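Side-chain contacts in HD domain-containing protein (Aquifex aeolicus, PDB 2HEK), which is of unknown function but binds zinc and GDP at separate sites and may act as a dGTPase: residues Val71-Leu76 against Asp144-Leu149; Pro100-His105 against Thr109-Lys114; Asp183-Thr188 against Leu203-Asn208; Glu263-Lys268 against Glu272-Ile277. All blocks are in the same frame, centred on the assembly; numbering follows the deposited sequence.

Contact 1 (Val71-Leu76 against Asp144-Leu149); sequences VKEKEL and DEEEKL
Glu73 and Glu146 meet carboxylate to carboxylate. Their side chains come from opposite directions, and the two acid planes are 8° from coplanar. Glu73 OE2 lies 2.6 Å from Glu146 OE2. At that distance two bare negative charges are unlikely, so one of the acids probably holds a proton. The same Glu73 oxygen also comes 3.1 Å from Glu146 CG. Glu146 is bent at chi2 (67°), which turns its acid to Glu73, while Glu73 is extended beyond CG.

A positive charge reaches the pair from outside. Arg133, on helix 128-139, makes a salt bridge to Glu73 OE2, and the Glu146 side chain also touches this residue. The arginine would offset part of the negative charge gathered here.

The contact joins the starts of two helices of the HD domain, 74-82 and 145-155. Glu73 is the N-cap residue of the first and the centre of an inverse gamma turn. Asp144 is the N-cap of the second. Its OD1 accepts from Glu147 N at 2.9 Å, a nearly straight bond (169°) that meets the oxygen almost along its C-O axis.

Water adds a further link. One molecule donates to Glu146 OE2 at 2.5 Å and accepts a weak bond from Glu73 N at 3.5 Å. Apolar packing continues beside the acids, where Val71 lies on Leu150 and Ile153 of helix 145-155.

Contact 2 (Pro100-His105 against Thr109-Lys114); sequences PRERSH and TERVIK
Glu102 meets Arg111 in a buried salt bridge that pins loop 100-105 of the HD domain to helix 108-115. Arg101, just before it, turns to Ile241 and Gln243 instead. Glu102 then sends its side chain toward the helix, with CG anti to the backbone N (chi1 166°) and the chain extended beyond it. Its OE2 accepts from Arg111 NH1 at 3.0 Å. The bond is moderately bent, with an N-H...O angle of 151°. The nitrogen comes on the anti side of the carboxylate, somewhat out of its plane. Seen from the arginine, the oxygen sits at the guanidinium edge, tilted from the plane. The same OE2 lies 3.2 Å from Arg111 CD, the last carbon before the guanidinium. Farther along the loop, the carbonyl O of Glu102 lies over one face of the His105 ring, toward its rim.

Arg111 NH1 has a second acceptor in Phe246 O, and its NH2 pairs with Glu115. A methionine in place of Arg111 would probably leave the buried Glu102 carboxylate without its countercharge, Phe246 O without this donor and Glu115 without this salt bridge. Around the bridge, helix 108-115 packs on helix 128-139 through Thr109 and Ile113, and on helix 250-253 through Val112.

Contact 3 (Asp183-Thr188 against Leu203-Asn208); sequences DRLIST and LRALEN
Helix 183-187 and the segment 203-208 of helix 203-221 run at 130° to each other, the segment axes 8.8 Å apart at closest, with Leu185 and Ala205 nearest, at 5.2 Å between CA atoms. The methyl of Ala205 points toward the other helix. Its CB lies 3.9 Å from Leu185 CA and 4.1 Å from Leu185 CB, so it packs against backbone as much as side chain. Arg184 adds its aliphatic part, with CG 4.0 Å from the same methyl. Leu185 holds CG anti to the backbone N (chi1 -178°), and this carries CD1 over the backbone of Leu206, 4.0 Å from its N. No hydrogen bond crosses the contact.

At Thr188, the first residue to leave helical torsions, OG1 donates to Leu185 O at 3.0 Å, on the same face of that carbonyl as Thr188 N. The charged end of Arg184 leaves the contact for Glu4 and Phe12 of a third subunit. Phe158 touches both Leu185 and Leu206.

Ala205 also packs on Tyr177 of a second subunit, so the small residue sits at a subunit interface. Two helices of the HD-associated region, joined through the beta hairpin 189-192 and 195-199, thus pack closely at an alanine.

Contact 4 (Glu263-Lys268 against Glu272-Ile277); sequences ELFKRK and EDFERI
The rings of Phe265 and Phe274 meet obliquely, with planes at 78° and centroids 5.6 Å apart. The two side chains lie side by side and point the same way. They belong to consecutive helices of the HD-associated region, 257-266 and 271-278, which follow each other across a short loop and pack together through Leu264, Phe265, Phe274 and Ile277. Phe265 CD1 touches Phe274 CE1 at 3.4 Å, a close approach. Phe274 CD1 also reaches the backbone, 4.0 Å from Phe265 CA. Arg271 makes a cation-pi contact with the Phe274 ring. A third flat group, the guanidinium of Arg267, has the carboxylate carbon of Glu263 over the centre of one face. Their salt bridge stays within the first segment.

Leu264 is the main apolar residue from the first helix. With CG anti to its backbone N (chi1 -172°), it spreads its branches over the second helix. CG rests against Phe274 CB at 4.0 Å, and Leu264 CD2 meets Ile277 CD1 at 4.1 Å. An alanine here would probably open a gap beside Phe274 and leave Ile277 without its partner from the first helix.

Phe236 of helix 224-240 touches both Leu264 and Asp273, so a third helix backs the pair. Asp273 turns its acid to Lys239 of that helix in a salt bridge. The side chain of Ile277 is about 7 Å from that of His282, one of the GDP-binding residues. Leu264 CD1 lies 3.5 Å from Asp273 CB.

In the fold
From the N terminus, contact 1 opens first, at the start of helix 74-82. The chain then passes through contact 2, which opens and closes between the two segments of contact 1 and ties a loop to helix 108-115. Contact 1 closes afterwards, at the start of helix 145-155. Both belong to the HD domain, with centres about 25 Å apart. Contacts 3 and 4 follow in series in the HD-associated region. Contact 3 closes a loop around two strands, and contact 4 a short turn between helices. These two lie on opposite sides of the chain's centre, about 45 Å between centres. None of the four crosses or touches another.

Contact 1 (Val71-Leu76 against Asp144-Leu149)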
# COMPACT_ATOMS: atom_id res chain seq x y z
N VAL A 71 -0.69 -30.48 -2.21
CA VAL A 71 -1.15 -31.38 -1.17
C VAL A 71 -2.41 -32.11 -1.66
O VAL A 71 -3.33 -31.49 -2.19
CB VAL A 71 -1.43 -30.59 0.15
CG1 VAL A 71 -2.32 -31.38 1.10
CG2 VAL A 71 -0.11 -30.23 0.81
N LYS A 72 -2.40 -33.44 -1.52
CA LYS A 72 -3.49 -34.32 -1.93
C LYS A 72 -4.76 -34.02 -1.12
O LYS A 72 -5.83 -33.74 -1.68
CB LYS A 72 -3.04 -35.78 -1.73
CG LYS A 72 -3.91 -36.86 -2.34
CD LYS A 72 -3.16 -38.21 -2.34
CE LYS A 72 -4.11 -39.40 -2.57
NZ LYS A 72 -3.39 -40.73 -2.74
N GLU A 73 -4.62 -34.04 0.19
CA GLU A 73 -5.77 -33.93 1.08
C GLU A 73 -6.08 -32.47 1.38
O GLU A 73 -6.20 -32.09 2.54
CB GLU A 73 -5.50 -34.69 2.40
CG GLU A 73 -5.13 -36.20 2.24
CD GLU A 73 -5.29 -36.91 3.56
OE1 GLU A 73 -6.45 -37.06 4.02
OE2 GLU A 73 -4.27 -37.26 4.19
N LYS A 74 -6.17 -31.65 0.34
CA LYS A 74 -6.36 -30.20 0.51
C LYS A 74 -7.65 -29.85 1.27
O LYS A 74 -7.62 -29.07 2.22
CB LYS A 74 -6.32 -29.51 -0.86
CG LYS A 74 -6.63 -27.98 -0.84
CD LYS A 74 -6.32 -27.30 -2.19
CE LYS A 74 -7.13 -27.87 -3.34
NZ LYS A 74 -7.06 -26.95 -4.53
N GLU A 75 -8.77 -30.44 0.89
CA GLU A 75 -10.03 -30.02 1.52
C GLU A 75 -10.01 -30.31 3.01
O GLU A 75 -10.46 -29.51 3.83
CB GLU A 75 -11.26 -30.64 0.85
CG GLU A 75 -12.60 -30.24 1.52
CD GLU A 75 -12.96 -28.74 1.37
OE1 GLU A 75 -12.23 -27.96 0.68
OE2 GLU A 75 -14.00 -28.35 1.94
N LEU A 76 -9.41 -31.44 3.38
CA LEU A 76 -9.47 -31.84 4.79
C LEU A 76 -8.62 -30.90 5.63
O LEU A 76 -9.02 -30.53 6.73
CB LEU A 76 -8.98 -33.29 4.96
CG LEU A 76 -8.97 -33.75 6.41
CD1 LEU A 76 -10.42 -33.95 6.88
CD2 LEU A 76 -8.17 -35.03 6.56
N ASP A 144 0.83 -40.09 12.63
CA ASP A 144 1.68 -40.60 11.55
C ASP A 144 2.28 -39.46 10.74
O ASP A 144 2.10 -38.28 11.10
CB ASP A 144 0.96 -41.65 10.67
CG ASP A 144 -0.28 -41.11 9.95
OD1 ASP A 144 -0.33 -39.92 9.60
OD2 ASP A 144 -1.21 -41.90 9.70
N GLU A 145 3.00 -39.80 9.67
CA GLU A 145 3.74 -38.80 8.90
C GLU A 145 2.86 -37.93 8.00
O GLU A 145 3.14 -36.75 7.83
CB GLU A 145 4.85 -39.46 8.09
CG GLU A 145 5.99 -40.00 8.96
CD GLU A 145 6.51 -38.98 9.98
OE1 GLU A 145 7.17 -37.98 9.58
OE2 GLU A 145 6.25 -39.18 11.19
N GLU A 146 1.80 -38.50 7.42
CA GLU A 146 0.83 -37.71 6.67
C GLU A 146 0.17 -36.70 7.59
O GLU A 146 0.10 -35.53 7.26
CB GLU A 146 -0.21 -38.60 5.98
CG GLU A 146 -1.37 -37.85 5.25
CD GLU A 146 -0.96 -37.03 4.00
OE1 GLU A 146 0.24 -36.76 3.75
OE2 GLU A 146 -1.90 -36.62 3.27
N GLU A 147 -0.29 -37.15 8.76
CA GLU A 147 -0.93 -36.26 9.69
C GLU A 147 0.04 -35.17 10.14
O GLU A 147 -0.38 -34.03 10.32
CB GLU A 147 -1.48 -36.98 10.89
CG GLU A 147 -2.75 -37.85 10.58
CD GLU A 147 -3.21 -38.65 11.81
OE1 GLU A 147 -2.83 -38.28 12.94
OE2 GLU A 147 -3.97 -39.64 11.66
N LYS A 148 1.32 -35.51 10.30
CA LYS A 148 2.31 -34.53 10.75
C LYS A 148 2.53 -33.46 9.68
O LYS A 148 2.56 -32.28 10.01
CB LYS A 148 3.64 -35.19 11.17
CG LYS A 148 4.71 -34.18 11.67
CD LYS A 148 6.02 -34.91 11.96
CE LYS A 148 7.08 -34.00 12.57
NZ LYS A 148 8.36 -34.80 12.88
N LEU A 149 2.66 -33.85 8.41
CA LEU A 149 2.80 -32.85 7.34
C LEU A 149 1.60 -31.90 7.32
O LEU A 149 1.76 -30.68 7.21
CB LEU A 149 2.96 -33.53 5.96
CG LEU A 149 2.92 -32.63 4.71
CD1 LEU A 149 4.11 -31.64 4.70
CD2 LEU A 149 2.93 -33.45 3.42
O HOH W 1 -1.51 -34.87 1.53

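Contact 2 (Pro100-His105 against Thr109-Lys114)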
# COMPACT_ATOMS: atom_id res chain seq x y z
N PRO A 100 -8.12 -26.63 33.98
CA PRO A 100 -8.19 -27.19 35.34
C PRO A 100 -9.61 -27.29 35.91
O PRO A 100 -9.86 -28.11 36.78
CB PRO A 100 -7.34 -26.21 36.17
CG PRO A 100 -7.33 -24.95 35.39
CD PRO A 100 -7.33 -25.38 33.95
N ARG A 101 -10.52 -26.45 35.41
CA ARG A 101 -11.91 -26.46 35.88
C ARG A 101 -12.77 -27.46 35.09
O ARG A 101 -14.00 -27.37 35.05
CB ARG A 101 -12.52 -25.05 35.83
CG ARG A 101 -11.78 -23.97 36.64
CD ARG A 101 -11.67 -24.29 38.15
NE ARG A 101 -10.43 -24.98 38.50
CZ ARG A 101 -9.82 -24.92 39.68
NH1 ARG A 101 -10.32 -24.17 40.66
NH2 ARG A 101 -8.69 -25.59 39.89
N GLU A 102 -12.08 -28.42 34.48
CA GLU A 102 -12.70 -29.44 33.70
C GLU A 102 -11.96 -30.74 33.97
O GLU A 102 -10.74 -30.86 33.78
CB GLU A 102 -12.68 -29.08 32.22
CG GLU A 102 -13.01 -30.23 31.27
CD GLU A 102 -12.53 -30.02 29.83
OE1 GLU A 102 -11.38 -29.61 29.65
OE2 GLU A 102 -13.32 -30.28 28.91
N ARG A 103 -12.71 -31.71 34.45
CA ARG A 103 -12.25 -33.02 34.97
C ARG A 103 -11.24 -33.81 34.16
O ARG A 103 -10.21 -34.22 34.69
CB ARG A 103 -13.46 -33.93 35.21
CG ARG A 103 -14.54 -33.33 36.09
CD ARG A 103 -15.54 -34.38 36.53
NE ARG A 103 -16.58 -33.82 37.38
CZ ARG A 103 -17.58 -34.52 37.90
NH1 ARG A 103 -17.67 -35.82 37.66
NH2 ARG A 103 -18.47 -33.93 38.68
N SER A 104 -11.49 -34.05 32.87
CA SER A 104 -10.58 -34.88 32.04
C SER A 104 -9.48 -34.12 31.34
O SER A 104 -8.46 -34.69 30.97
CB SER A 104 -11.39 -35.64 31.00
OG SER A 104 -12.00 -34.74 30.09
N HIS A 105 -9.67 -32.82 31.13
CA HIS A 105 -8.66 -31.97 30.51
C HIS A 105 -8.77 -31.93 28.99
O HIS A 105 -7.97 -31.29 28.32
CB HIS A 105 -7.25 -32.48 30.80
CG HIS A 105 -6.88 -32.49 32.31
ND1 HIS A 105 -6.68 -31.34 33.03
CD2 HIS A 105 -6.70 -33.52 33.17
CE1 HIS A 105 -6.39 -31.65 34.28
NE2 HIS A 105 -6.39 -32.97 34.39
N THR A 109 -11.53 -27.63 21.70
CA THR A 109 -11.70 -27.70 20.24
C THR A 109 -12.21 -29.06 19.83
O THR A 109 -13.09 -29.15 18.99
CB THR A 109 -10.42 -27.36 19.46
OG1 THR A 109 -10.07 -26.00 19.73
CG2 THR A 109 -10.64 -27.50 17.96
N GLU A 110 -11.62 -30.12 20.39
CA GLU A 110 -12.08 -31.48 20.13
C GLU A 110 -13.49 -31.65 20.64
O GLU A 110 -14.32 -32.21 19.92
CB GLU A 110 -11.13 -32.57 20.73
CG GLU A 110 -11.67 -34.02 20.52
CD GLU A 110 -10.66 -35.10 20.97
OE1 GLU A 110 -9.65 -34.72 21.57
OE2 GLU A 110 -10.86 -36.31 20.71
N ARG A 111 -13.82 -31.16 21.83
CA ARG A 111 -15.16 -31.27 22.38
C ARG A 111 -16.23 -30.60 21.53
O ARG A 111 -17.29 -31.16 21.31
CB ARG A 111 -15.18 -30.69 23.81
CG ARG A 111 -14.38 -31.50 24.82
CD ARG A 111 -14.78 -31.18 26.24
NE ARG A 111 -16.21 -31.43 26.46
CZ ARG A 111 -16.90 -30.96 27.49
NH1 ARG A 111 -16.28 -30.22 28.40
NH2 ARG A 111 -18.18 -31.24 27.61
N VAL A 112 -15.93 -29.39 21.05
CA VAL A 112 -16.88 -28.63 20.21
C VAL A 112 -17.13 -29.38 18.87
O VAL A 112 -18.25 -29.49 18.39
CB VAL A 112 -16.46 -27.15 20.02
CG1 VAL A 112 -17.35 -26.45 19.01
CG2 VAL A 112 -16.50 -26.41 21.35
N ILE A 113 -16.05 -29.90 18.28
CA ILE A 113 -16.19 -30.66 17.03
C ILE A 113 -17.02 -31.94 17.22
O ILE A 113 -17.81 -32.29 16.34
CB ILE A 113 -14.81 -31.03 16.48
CG1 ILE A 113 -14.10 -29.78 15.94
CG2 ILE A 113 -14.92 -32.08 15.38
CD1 ILE A 113 -12.60 -29.94 15.82
N LYS A 114 -16.85 -32.62 18.36
CA LYS A 114 -17.49 -33.93 18.56
C LYS A 114 -18.86 -33.87 19.21
O LYS A 114 -19.71 -34.75 18.94
CB LYS A 114 -16.55 -34.83 19.35
CG LYS A 114 -15.39 -35.35 18.48
CD LYS A 114 -14.44 -36.22 19.30
CE LYS A 114 -13.41 -36.90 18.39
NZ LYS A 114 -12.43 -37.75 19.18

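Contact 3 (Asp183-Thr188 against Leu203-Asn208)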
# COMPACT_ATOMS: atom_id res chain seq x y z
N ASP A 183 2.82 -13.98 0.53
CA ASP A 183 2.63 -14.62 -0.77
C ASP A 183 3.95 -15.19 -1.30
O ASP A 183 4.01 -16.35 -1.73
CB ASP A 183 2.11 -13.57 -1.74
CG ASP A 183 1.49 -14.17 -2.96
OD1 ASP A 183 2.26 -14.50 -3.92
OD2 ASP A 183 0.23 -14.26 -2.96
N ARG A 184 5.00 -14.39 -1.26
CA ARG A 184 6.34 -14.83 -1.61
C ARG A 184 6.81 -16.00 -0.74
O ARG A 184 7.28 -17.00 -1.28
CB ARG A 184 7.35 -13.65 -1.56
CG ARG A 184 8.81 -14.06 -1.90
CD ARG A 184 8.95 -14.72 -3.29
NE ARG A 184 10.35 -14.86 -3.63
CZ ARG A 184 10.82 -15.39 -4.76
NH1 ARG A 184 9.98 -15.80 -5.71
NH2 ARG A 184 12.14 -15.47 -4.95
N LEU A 185 6.66 -15.90 0.58
CA LEU A 185 7.09 -16.98 1.46
C LEU A 185 6.36 -18.26 1.09
O LEU A 185 7.00 -19.31 0.88
CB LEU A 185 6.84 -16.65 2.95
CG LEU A 185 7.30 -17.71 3.94
CD1 LEU A 185 8.82 -18.17 3.79
CD2 LEU A 185 7.00 -17.28 5.38
N ILE A 186 5.04 -18.19 0.99
CA ILE A 186 4.24 -19.36 0.59
C ILE A 186 4.79 -19.97 -0.72
O ILE A 186 4.96 -21.19 -0.81
CB ILE A 186 2.75 -19.01 0.46
CG1 ILE A 186 2.16 -18.79 1.86
CG2 ILE A 186 1.96 -20.09 -0.34
CD1 ILE A 186 0.77 -18.20 1.89
N SER A 187 5.11 -19.15 -1.71
CA SER A 187 5.54 -19.69 -3.02
C SER A 187 6.88 -20.45 -2.96
O SER A 187 7.16 -21.30 -3.82
CB SER A 187 5.60 -18.60 -4.10
OG SER A 187 6.77 -17.81 -3.93
N THR A 188 7.71 -20.14 -1.97
CA THR A 188 9.01 -20.79 -1.82
C THR A 188 9.01 -21.99 -0.87
O THR A 188 10.07 -22.55 -0.60
CB THR A 188 10.11 -19.80 -1.36
OG1 THR A 188 9.83 -19.33 -0.02
CG2 THR A 188 10.19 -18.66 -2.30
N LEU A 203 14.95 -17.57 1.29
CA LEU A 203 15.67 -17.22 2.53
C LEU A 203 15.36 -15.82 3.06
O LEU A 203 15.18 -15.64 4.27
CB LEU A 203 17.17 -17.37 2.37
CG LEU A 203 17.95 -17.53 3.69
CD1 LEU A 203 17.32 -18.53 4.68
CD2 LEU A 203 19.40 -17.98 3.37
N ARG A 204 15.32 -14.85 2.15
CA ARG A 204 14.95 -13.47 2.49
C ARG A 204 13.51 -13.37 2.98
O ARG A 204 13.24 -12.69 3.98
CB ARG A 204 15.11 -12.56 1.27
CG ARG A 204 16.51 -12.58 0.63
CD ARG A 204 17.52 -11.80 1.42
NE ARG A 204 18.22 -12.58 2.42
CZ ARG A 204 19.30 -13.31 2.16
NH1 ARG A 204 19.76 -13.39 0.92
NH2 ARG A 204 19.90 -13.99 3.14
N ALA A 205 12.58 -14.02 2.29
CA ALA A 205 11.18 -14.05 2.75
C ALA A 205 11.08 -14.66 4.14
O ALA A 205 10.24 -14.23 4.94
CB ALA A 205 10.28 -14.80 1.76
N LEU A 206 11.88 -15.67 4.44
CA LEU A 206 11.86 -16.26 5.81
C LEU A 206 12.41 -15.29 6.86
O LEU A 206 11.82 -15.13 7.93
CB LEU A 206 12.68 -17.58 5.86
CG LEU A 206 12.87 -18.24 7.23
CD1 LEU A 206 11.53 -18.67 7.87
CD2 LEU A 206 13.87 -19.43 7.15
N GLU A 207 13.55 -14.65 6.56
CA GLU A 207 14.08 -13.57 7.39
C GLU A 207 13.00 -12.51 7.63
O GLU A 207 12.80 -12.08 8.77
CB GLU A 207 15.32 -12.93 6.68
CG GLU A 207 16.55 -13.87 6.76
CD GLU A 207 17.79 -13.35 6.04
OE1 GLU A 207 17.68 -12.40 5.24
OE2 GLU A 207 18.88 -13.93 6.28
N ASN A 208 12.31 -12.06 6.58
CA ASN A 208 11.30 -11.03 6.75
C ASN A 208 10.17 -11.52 7.69
O ASN A 208 9.69 -10.78 8.55
CB ASN A 208 10.69 -10.63 5.40
CG ASN A 208 9.54 -9.67 5.57
OD1 ASN A 208 9.73 -8.59 6.07
ND2 ASN A 208 8.33 -10.09 5.23

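Contact 4 (Glu263-Lys268 against Glu272-Ile277)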
# COMPACT_ATOMS: atom_id res chain seq x y z
N GLU A 263 -21.00 -9.83 33.25
CA GLU A 263 -20.84 -10.38 34.58
C GLU A 263 -20.03 -9.45 35.48
O GLU A 263 -20.16 -9.48 36.71
CB GLU A 263 -20.16 -11.74 34.49
CG GLU A 263 -21.03 -12.88 33.98
CD GLU A 263 -22.12 -13.28 34.97
OE1 GLU A 263 -21.94 -14.31 35.67
OE2 GLU A 263 -23.15 -12.58 35.05
N LEU A 264 -19.21 -8.61 34.85
CA LEU A 264 -18.29 -7.72 35.54
C LEU A 264 -18.94 -6.36 35.75
O LEU A 264 -18.99 -5.87 36.87
CB LEU A 264 -17.03 -7.57 34.68
CG LEU A 264 -15.78 -6.84 35.16
CD1 LEU A 264 -15.15 -7.58 36.30
CD2 LEU A 264 -14.80 -6.75 34.01
N PHE A 265 -19.45 -5.79 34.66
CA PHE A 265 -20.10 -4.47 34.60
C PHE A 265 -21.29 -4.33 35.55
O PHE A 265 -21.71 -3.22 35.86
CB PHE A 265 -20.58 -4.18 33.18
CG PHE A 265 -21.04 -2.76 32.98
CD1 PHE A 265 -20.15 -1.78 32.57
CD2 PHE A 265 -22.37 -2.41 33.20
CE1 PHE A 265 -20.58 -0.48 32.39
CE2 PHE A 265 -22.80 -1.11 33.01
CZ PHE A 265 -21.90 -0.15 32.61
N LYS A 266 -21.83 -5.47 36.00
CA LYS A 266 -23.10 -5.51 36.73
C LYS A 266 -22.96 -5.83 38.22
O LYS A 266 -23.53 -5.13 39.07
CB LYS A 266 -24.08 -6.49 36.07
CG LYS A 266 -24.84 -5.89 34.88
CD LYS A 266 -25.39 -6.95 33.93
CE LYS A 266 -26.17 -6.31 32.77
NZ LYS A 266 -25.31 -5.46 31.89
N ARG A 267 -22.20 -6.88 38.53
CA ARG A 267 -22.06 -7.33 39.91
C ARG A 267 -21.16 -6.39 40.74
O ARG A 267 -20.07 -6.00 40.31
CB ARG A 267 -21.56 -8.78 39.96
CG ARG A 267 -22.51 -9.76 39.27
CD ARG A 267 -21.95 -11.18 39.28
NE ARG A 267 -22.90 -12.16 38.75
CZ ARG A 267 -22.62 -13.43 38.47
NH1 ARG A 267 -21.39 -13.91 38.65
NH2 ARG A 267 -23.57 -14.23 38.00
N LYS A 268 -21.65 -6.02 41.93
CA LYS A 268 -20.93 -5.13 42.84
C LYS A 268 -19.78 -5.83 43.59
O LYS A 268 -18.88 -5.17 44.11
CB LYS A 268 -21.91 -4.45 43.82
CG LYS A 268 -21.36 -3.22 44.55
CD LYS A 268 -22.47 -2.36 45.19
CE LYS A 268 -23.29 -3.10 46.27
NZ LYS A 268 -22.53 -3.39 47.53
N GLU A 272 -13.66 -3.86 41.93
CA GLU A 272 -12.28 -3.45 41.76
C GLU A 272 -11.67 -4.06 40.50
O GLU A 272 -10.86 -3.42 39.87
CB GLU A 272 -11.44 -3.69 43.01
CG GLU A 272 -11.42 -2.44 43.91
CD GLU A 272 -10.72 -2.65 45.24
OE1 GLU A 272 -9.48 -2.87 45.26
OE2 GLU A 272 -11.42 -2.58 46.29
N ASP A 273 -12.10 -5.27 40.16
CA ASP A 273 -11.82 -5.89 38.85
C ASP A 273 -12.26 -4.97 37.73
O ASP A 273 -11.47 -4.67 36.83
CB ASP A 273 -12.59 -7.20 38.68
CG ASP A 273 -12.20 -8.25 39.70
OD1 ASP A 273 -13.04 -8.56 40.58
OD2 ASP A 273 -11.06 -8.75 39.61
N PHE A 274 -13.52 -4.53 37.78
CA PHE A 274 -14.08 -3.65 36.78
C PHE A 274 -13.27 -2.37 36.65
O PHE A 274 -12.97 -1.94 35.56
CB PHE A 274 -15.56 -3.32 37.05
CG PHE A 274 -16.09 -2.17 36.21
CD1 PHE A 274 -16.66 -2.40 34.96
CD2 PHE A 274 -16.00 -0.85 36.66
CE1 PHE A 274 -17.13 -1.34 34.17
CE2 PHE A 274 -16.47 0.22 35.88
CZ PHE A 274 -17.03 -0.03 34.64
N GLU A 275 -12.94 -1.76 37.78
CA GLU A 275 -12.18 -0.51 37.74
C GLU A 275 -10.80 -0.65 37.10
O GLU A 275 -10.39 0.19 36.29
CB GLU A 275 -12.07 0.06 39.15
CG GLU A 275 -13.43 0.55 39.67
CD GLU A 275 -13.39 1.12 41.07
OE1 GLU A 275 -12.27 1.37 41.58
OE2 GLU A 275 -14.49 1.32 41.65
N ARG A 276 -10.10 -1.72 37.47
CA ARG A 276 -8.74 -2.01 36.98
C ARG A 276 -8.70 -2.27 35.47
O ARG A 276 -7.72 -1.96 34.79
CB ARG A 276 -8.18 -3.24 37.70
CG ARG A 276 -7.82 -2.95 39.15
CD ARG A 276 -7.56 -4.22 39.96
NE ARG A 276 -7.15 -3.88 41.33
CZ ARG A 276 -6.62 -4.72 42.22
NH1 ARG A 276 -6.40 -5.99 41.91
NH2 ARG A 276 -6.31 -4.26 43.43
N ILE A 277 -9.78 -2.88 34.97
CA ILE A 277 -9.82 -3.27 33.56
C ILE A 277 -10.47 -2.19 32.69
O ILE A 277 -9.94 -1.87 31.63
CB ILE A 277 -10.56 -4.58 33.35
CG1 ILE A 277 -9.84 -5.73 34.07
CG2 ILE A 277 -10.66 -4.88 31.81
CD1 ILE A 277 -10.69 -6.98 34.23